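Local coordinates for protein haloalkane dehalogenase (Mycobacterium rhodesiae, PDB 4MJ3) that probably catalyses, as a haloalkane dehalogenase of the alpha/beta-hydrolase fold, the hydrolytic cleavage of carbon-halogen bonds in haloalkanes, at residues F17-R22 with L39-S44; G129-G134 with P226-A231. All blocks are in the same frame, centred on the assembly; numbering follows the deposited sequence.

Contact 1: residues F17-R22 with L39-S44; sequences FPFAPR and LDEGRS
Beside the edge of the alpha/beta-hydrolase sheet, Phe17, Phe19 and Ala20 of the N-terminal arm lie against Leu39 and Glu41 at the end of strand 33-41. That strand forms an antiparallel pair with strand 22-27, the outermost on this side of the sheet, and segment 17-22 leads directly into the outer strand. Leu39 is the buried centre of the contact. Its CD1 meets both aromatic rings obliquely, 3.6 Å from Phe17 CZ and 4.0 Å from Phe19 CD2, while CD2 packs 3.8 Å from Phe19 CB. The Phe17 ring also meets Trp58 and Tyr60 and thereby joins the arm to the loop after strand 48-52. Phe19 has CG anti to its carbonyl carbon (chi1 -51°), which swings the ring over to Glu41; Pro18 CD covers one ring face and Phe17 CE1 stands in plane at the ring edge. The Glu41 chain bends at chi2 (-69°), and its carboxylate crosses the Phe19 ring at a slant, the planes 49° apart and CD 3.6 Å from Phe19 CD1. Ile66 of helix 66-71 touches Phe19, Leu39 and Glu41, adding an apolar cover. No direct hydrogen bond crosses between the segments; two waters bridge them instead. One accepts from Asp40 N and shares its protons among several acceptors, with Ala20 O and Glu41 OE2 each within bonding distance at 2.7 Å. The second accepts from Ala20 N at 2.8 Å and donates to the same Glu41 OE2 at 2.7 Å.

Contact 2: residues G129-G134 with P226-A231; sequences GLRLVG and PANRKA
Helices 124-135 and 225-235 meet through Gly134 and Ala231, whose CA atoms are 4.3 Å apart; the axes of the two short segments approach to 9.0 Å, their directions 64° apart. With no side chain on Gly134, its CA sits 3.8 Å from Ala231 O. One helical turn away, Arg131 reaches across to the other helix. Its CG lies anti to the backbone N (chi1 177°), and the chain passes Ala231 CB on its way. Ala227 CB packs over one face of the guanidinium, off-centre and 3.3 Å from NH2. On the same side as Ala227 CB, and tilted out of the guanidinium plane, Asn228 OD1 accepts from NH1 of Arg131 at 3.0 Å in a bent bond (132° at the hydrogen), the amide plane nearly perpendicular to the guanidinium. The stronger partner of Arg131 is Glu135, salt-bridged to NE, while NH2 makes a weak bond to Gln99; Asn228 ND2 donates to Pro151 O. The buried arginine is thus fixed in rotation by several acceptors. The close approach of Gly134 and Ala231 joins the helix that in this family follows the nucleophile elbow to the one preceding strand 242-244, a pairing within the alpha/beta-hydrolase fold.

The two contacts lie apart in one chain, their centres 29 Å from each other and their nearest atoms about 15 Å apart, without touching. Contact 1 closes in the sequence before contact 2 opens. It is a surface contact at the sheet margin formed by strands 22-27 and 33-41, whereas contact 2 is buried: helix 124-135 packs on strand 140-145, and helix 225-235 lies outside it against that helix. Their relation to catalysis is indirect: in this family the nucleophile sits at the elbow between strand 117-121 and helix 124-135, the helix used by contact 2, while the loop after strand 48-52, beside contact 1, usually contributes to the oxyanion hole.

Contact 1: residues F17-R22 with L39-S44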
loop_
_atom_site.group_PDB
_atom_site.type_symbol
_atom_site.label_atom_id
_atom_site.label_comp_id
_atom_site.label_asym_id
_atom_site.label_seq_id
_atom_site.Cartn_x
_atom_site.Cartn_y
_atom_site.Cartn_z
ATOM N N PHE A 17 -14.357 10.945 -4.886
ATOM C CA PHE A 17 -14.273 9.795 -3.996
ATOM C C PHE A 17 -15.664 9.431 -3.484
ATOM O O PHE A 17 -15.925 9.515 -2.291
ATOM C CB PHE A 17 -13.337 10.145 -2.846
ATOM C CG PHE A 17 -12.794 8.961 -2.107
ATOM C CD1 PHE A 17 -11.922 8.077 -2.730
ATOM C CD2 PHE A 17 -13.135 8.740 -0.789
ATOM C CE1 PHE A 17 -11.396 6.994 -2.037
ATOM C CE2 PHE A 17 -12.617 7.663 -0.093
ATOM C CZ PHE A 17 -11.759 6.788 -0.718
ATOM N N PRO A 18 -16.559 8.994 -4.386
ATOM C CA PRO A 18 -17.935 8.650 -4.034
ATOM C C PRO A 18 -18.070 7.184 -3.662
ATOM O O PRO A 18 -18.905 6.469 -4.230
ATOM C CB PRO A 18 -18.676 8.895 -5.342
ATOM C CG PRO A 18 -17.694 8.450 -6.373
ATOM C CD PRO A 18 -16.338 8.853 -5.844
ATOM N N PHE A 19 -17.228 6.721 -2.755
ATOM C CA PHE A 19 -17.206 5.311 -2.389
ATOM C C PHE A 19 -17.576 5.190 -0.911
ATOM O O PHE A 19 -16.978 5.839 -0.059
ATOM C CB PHE A 19 -15.819 4.723 -2.644
ATOM C CG PHE A 19 -15.292 4.995 -4.029
ATOM C CD1 PHE A 19 -16.010 4.593 -5.146
ATOM C CD2 PHE A 19 -14.116 5.698 -4.220
ATOM C CE1 PHE A 19 -15.537 4.851 -6.429
ATOM C CE2 PHE A 19 -13.629 5.938 -5.495
ATOM C CZ PHE A 19 -14.357 5.526 -6.600
ATOM N N ALA A 20 -18.598 4.391 -0.629
ATOM C CA ALA A 20 -19.127 4.273 0.724
ATOM C C ALA A 20 -18.100 3.621 1.636
ATOM O O ALA A 20 -17.492 2.626 1.243
ATOM C CB ALA A 20 -20.408 3.460 0.711
ATOM N N PRO A 21 -17.932 4.155 2.858
ATOM C CA PRO A 21 -17.023 3.510 3.817
ATOM C C PRO A 21 -17.580 2.195 4.323
ATOM O O PRO A 21 -18.781 2.097 4.652
ATOM C CB PRO A 21 -16.930 4.516 4.961
ATOM C CG PRO A 21 -18.182 5.308 4.875
ATOM C CD PRO A 21 -18.514 5.391 3.410
ATOM N N ARG A 22 -16.724 1.175 4.321
ATOM C CA ARG A 22 -17.038 -0.107 4.925
ATOM C C ARG A 22 -15.987 -0.367 5.988
ATOM O O ARG A 22 -14.886 0.202 5.948
ATOM C CB ARG A 22 -17.058 -1.225 3.872
ATOM C CG ARG A 22 -17.934 -0.927 2.663
ATOM C CD ARG A 22 -19.409 -1.262 2.853
ATOM N NE ARG A 22 -19.677 -2.661 3.197
ATOM N N LEU A 39 -12.896 -0.008 1.065
ATOM C CA LEU A 39 -13.835 0.219 -0.028
ATOM C C LEU A 39 -14.037 -1.089 -0.755
ATOM O O LEU A 39 -13.086 -1.869 -0.905
ATOM C CB LEU A 39 -13.240 1.196 -1.034
ATOM C CG LEU A 39 -12.736 2.529 -0.514
ATOM C CD1 LEU A 39 -12.208 3.344 -1.675
ATOM C CD2 LEU A 39 -13.847 3.257 0.230
ATOM N N ASP A 40 -15.249 -1.316 -1.258
ATOM C CA ASP A 40 -15.578 -2.529 -1.995
ATOM C C ASP A 40 -16.516 -2.100 -3.114
ATOM O O ASP A 40 -17.676 -1.754 -2.861
ATOM C CB ASP A 40 -16.251 -3.527 -1.049
ATOM C CG ASP A 40 -16.451 -4.914 -1.665
ATOM O OD1 ASP A 40 -16.336 -5.083 -2.903
ATOM O OD2 ASP A 40 -16.751 -5.847 -0.878
ATOM N N GLU A 41 -16.016 -2.109 -4.346
ATOM C CA GLU A 41 -16.751 -1.522 -5.465
ATOM C C GLU A 41 -16.725 -2.445 -6.659
ATOM O O GLU A 41 -15.766 -3.196 -6.859
ATOM C CB GLU A 41 -16.126 -0.191 -5.860
ATOM C CG GLU A 41 -16.147 0.875 -4.774
ATOM C CD GLU A 41 -17.530 1.387 -4.473
ATOM O OE1 GLU A 41 -18.397 1.363 -5.387
ATOM O OE2 GLU A 41 -17.759 1.837 -3.331
ATOM N N GLY A 42 -17.781 -2.382 -7.456
ATOM C CA GLY A 42 -17.904 -3.228 -8.645
ATOM C C GLY A 42 -18.701 -4.485 -8.387
ATOM O O GLY A 42 -19.195 -4.725 -7.282
ATOM N N ARG A 43 -18.854 -5.287 -9.436
ATOM C CA ARG A 43 -19.739 -6.445 -9.388
ATOM C C ARG A 43 -19.304 -7.378 -8.275
ATOM O O ARG A 43 -18.106 -7.696 -8.151
ATOM C CB ARG A 43 -19.749 -7.201 -10.727
ATOM C CG ARG A 43 -19.952 -6.310 -11.951
ATOM N N SER A 44 -20.275 -7.838 -7.490
ATOM C CA SER A 44 -19.997 -8.629 -6.295
ATOM C C SER A 44 -19.304 -9.955 -6.620
ATOM O O SER A 44 -18.574 -10.489 -5.787
ATOM C CB SER A 44 -21.292 -8.899 -5.507
HETATM O O HOH W 1 -17.224 0.921 -0.823
HETATM O O HOH W 2 -20.030 3.041 -2.605
#

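Contact 2: residues G129-G134 with P226-A231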
loop_
_atom_site.group_PDB
_atom_site.type_symbol
_atom_site.label_atom_id
_atom_site.label_comp_id
_atom_site.label_asym_id
_atom_site.label_seq_id
_atom_site.Cartn_x
_atom_site.Cartn_y
_atom_site.Cartn_z
ATOM N N GLY A 129 2.055 -6.220 1.549
ATOM C CA GLY A 129 1.390 -7.110 0.604
ATOM C C GLY A 129 2.265 -8.220 0.045
ATOM O O GLY A 129 1.831 -9.380 -0.021
ATOM N N LEU A 130 3.502 -7.900 -0.343
ATOM C CA LEU A 130 4.401 -8.919 -0.885
ATOM C C LEU A 130 4.810 -9.932 0.194
ATOM O O LEU A 130 4.988 -11.126 -0.090
ATOM C CB LEU A 130 5.637 -8.289 -1.526
ATOM C CG LEU A 130 5.391 -7.428 -2.765
ATOM C CD1 LEU A 130 6.663 -6.679 -3.132
ATOM C CD2 LEU A 130 4.910 -8.271 -3.928
ATOM N N ARG A 131 4.936 -9.487 1.440
ATOM C CA ARG A 131 5.151 -10.412 2.533
ATOM C C ARG A 131 3.953 -11.354 2.690
ATOM O O ARG A 131 4.138 -12.556 2.911
ATOM C CB ARG A 131 5.437 -9.667 3.827
ATOM C CG ARG A 131 5.589 -10.600 5.006
ATOM C CD ARG A 131 6.543 -10.058 6.049
ATOM N NE ARG A 131 6.233 -10.636 7.348
ATOM C CZ ARG A 131 6.682 -10.190 8.512
ATOM N NH1 ARG A 131 7.514 -9.161 8.575
ATOM N NH2 ARG A 131 6.278 -10.788 9.627
ATOM N N LEU A 132 2.741 -10.825 2.554
ATOM C CA LEU A 132 1.546 -11.648 2.619
ATOM C C LEU A 132 1.486 -12.654 1.463
ATOM O O LEU A 132 1.031 -13.785 1.653
ATOM C CB LEU A 132 0.279 -10.805 2.685
ATOM C CG LEU A 132 0.099 -10.049 4.012
ATOM C CD1 LEU A 132 -1.086 -9.115 3.901
ATOM C CD2 LEU A 132 -0.074 -11.029 5.163
ATOM N N VAL A 133 1.978 -12.275 0.294
ATOM C CA VAL A 133 2.025 -13.209 -0.841
ATOM C C VAL A 133 2.965 -14.356 -0.467
ATOM O O VAL A 133 2.664 -15.520 -0.703
ATOM C CB VAL A 133 2.452 -12.511 -2.153
ATOM C CG1 VAL A 133 2.635 -13.514 -3.288
ATOM C CG2 VAL A 133 1.418 -11.470 -2.577
ATOM N N GLY A 134 4.119 -14.021 0.107
ATOM C CA GLY A 134 5.076 -15.035 0.547
ATOM C C GLY A 134 4.511 -15.960 1.614
ATOM O O GLY A 134 4.762 -17.157 1.586
ATOM N N PRO A 226 14.177 -11.832 9.934
ATOM C CA PRO A 226 13.930 -13.275 9.764
ATOM C C PRO A 226 12.647 -13.596 8.968
ATOM O O PRO A 226 12.689 -14.372 8.005
ATOM C CB PRO A 226 13.844 -13.795 11.193
ATOM C CG PRO A 226 14.608 -12.794 12.003
ATOM C CD PRO A 226 14.322 -11.461 11.352
ATOM N N ALA A 227 11.545 -12.949 9.317
ATOM C CA ALA A 227 10.284 -13.180 8.578
ATOM C C ALA A 227 10.375 -12.716 7.114
ATOM O O ALA A 227 9.845 -13.375 6.231
ATOM C CB ALA A 227 9.130 -12.488 9.260
ATOM N N ASN A 228 11.056 -11.599 6.855
ATOM C CA ASN A 228 11.131 -11.095 5.475
ATOM C C ASN A 228 12.000 -11.993 4.613
ATOM O O ASN A 228 11.710 -12.180 3.432
ATOM C CB ASN A 228 11.609 -9.659 5.416
ATOM C CG ASN A 228 10.537 -8.676 5.839
ATOM O OD1 ASN A 228 9.511 -9.048 6.394
ATOM N ND2 ASN A 228 10.772 -7.420 5.564
ATOM N N ARG A 229 13.057 -12.568 5.196
ATOM C CA ARG A 229 13.881 -13.510 4.438
ATOM C C ARG A 229 13.070 -14.723 4.039
ATOM O O ARG A 229 13.174 -15.207 2.905
ATOM C CB ARG A 229 15.093 -13.969 5.236
ATOM C CG ARG A 229 16.172 -12.917 5.338
ATOM C CD ARG A 229 17.254 -13.395 6.281
ATOM N NE ARG A 229 18.391 -12.483 6.327
ATOM C CZ ARG A 229 19.341 -12.558 7.255
ATOM N NH1 ARG A 229 19.291 -13.499 8.189
ATOM N NH2 ARG A 229 20.337 -11.689 7.252
ATOM N N LYS A 230 12.247 -15.204 4.953
ATOM C CA LYS A 230 11.403 -16.352 4.664
ATOM C C LYS A 230 10.367 -16.027 3.600
ATOM O O LYS A 230 10.151 -16.817 2.651
ATOM C CB LYS A 230 10.706 -16.865 5.924
ATOM C CG LYS A 230 11.671 -17.556 6.874
ATOM N N ALA A 231 9.730 -14.873 3.730
ATOM C CA ALA A 231 8.773 -14.413 2.696
ATOM C C ALA A 231 9.421 -14.198 1.325
ATOM O O ALA A 231 8.829 -14.507 0.286
ATOM C CB ALA A 231 8.060 -13.152 3.139
#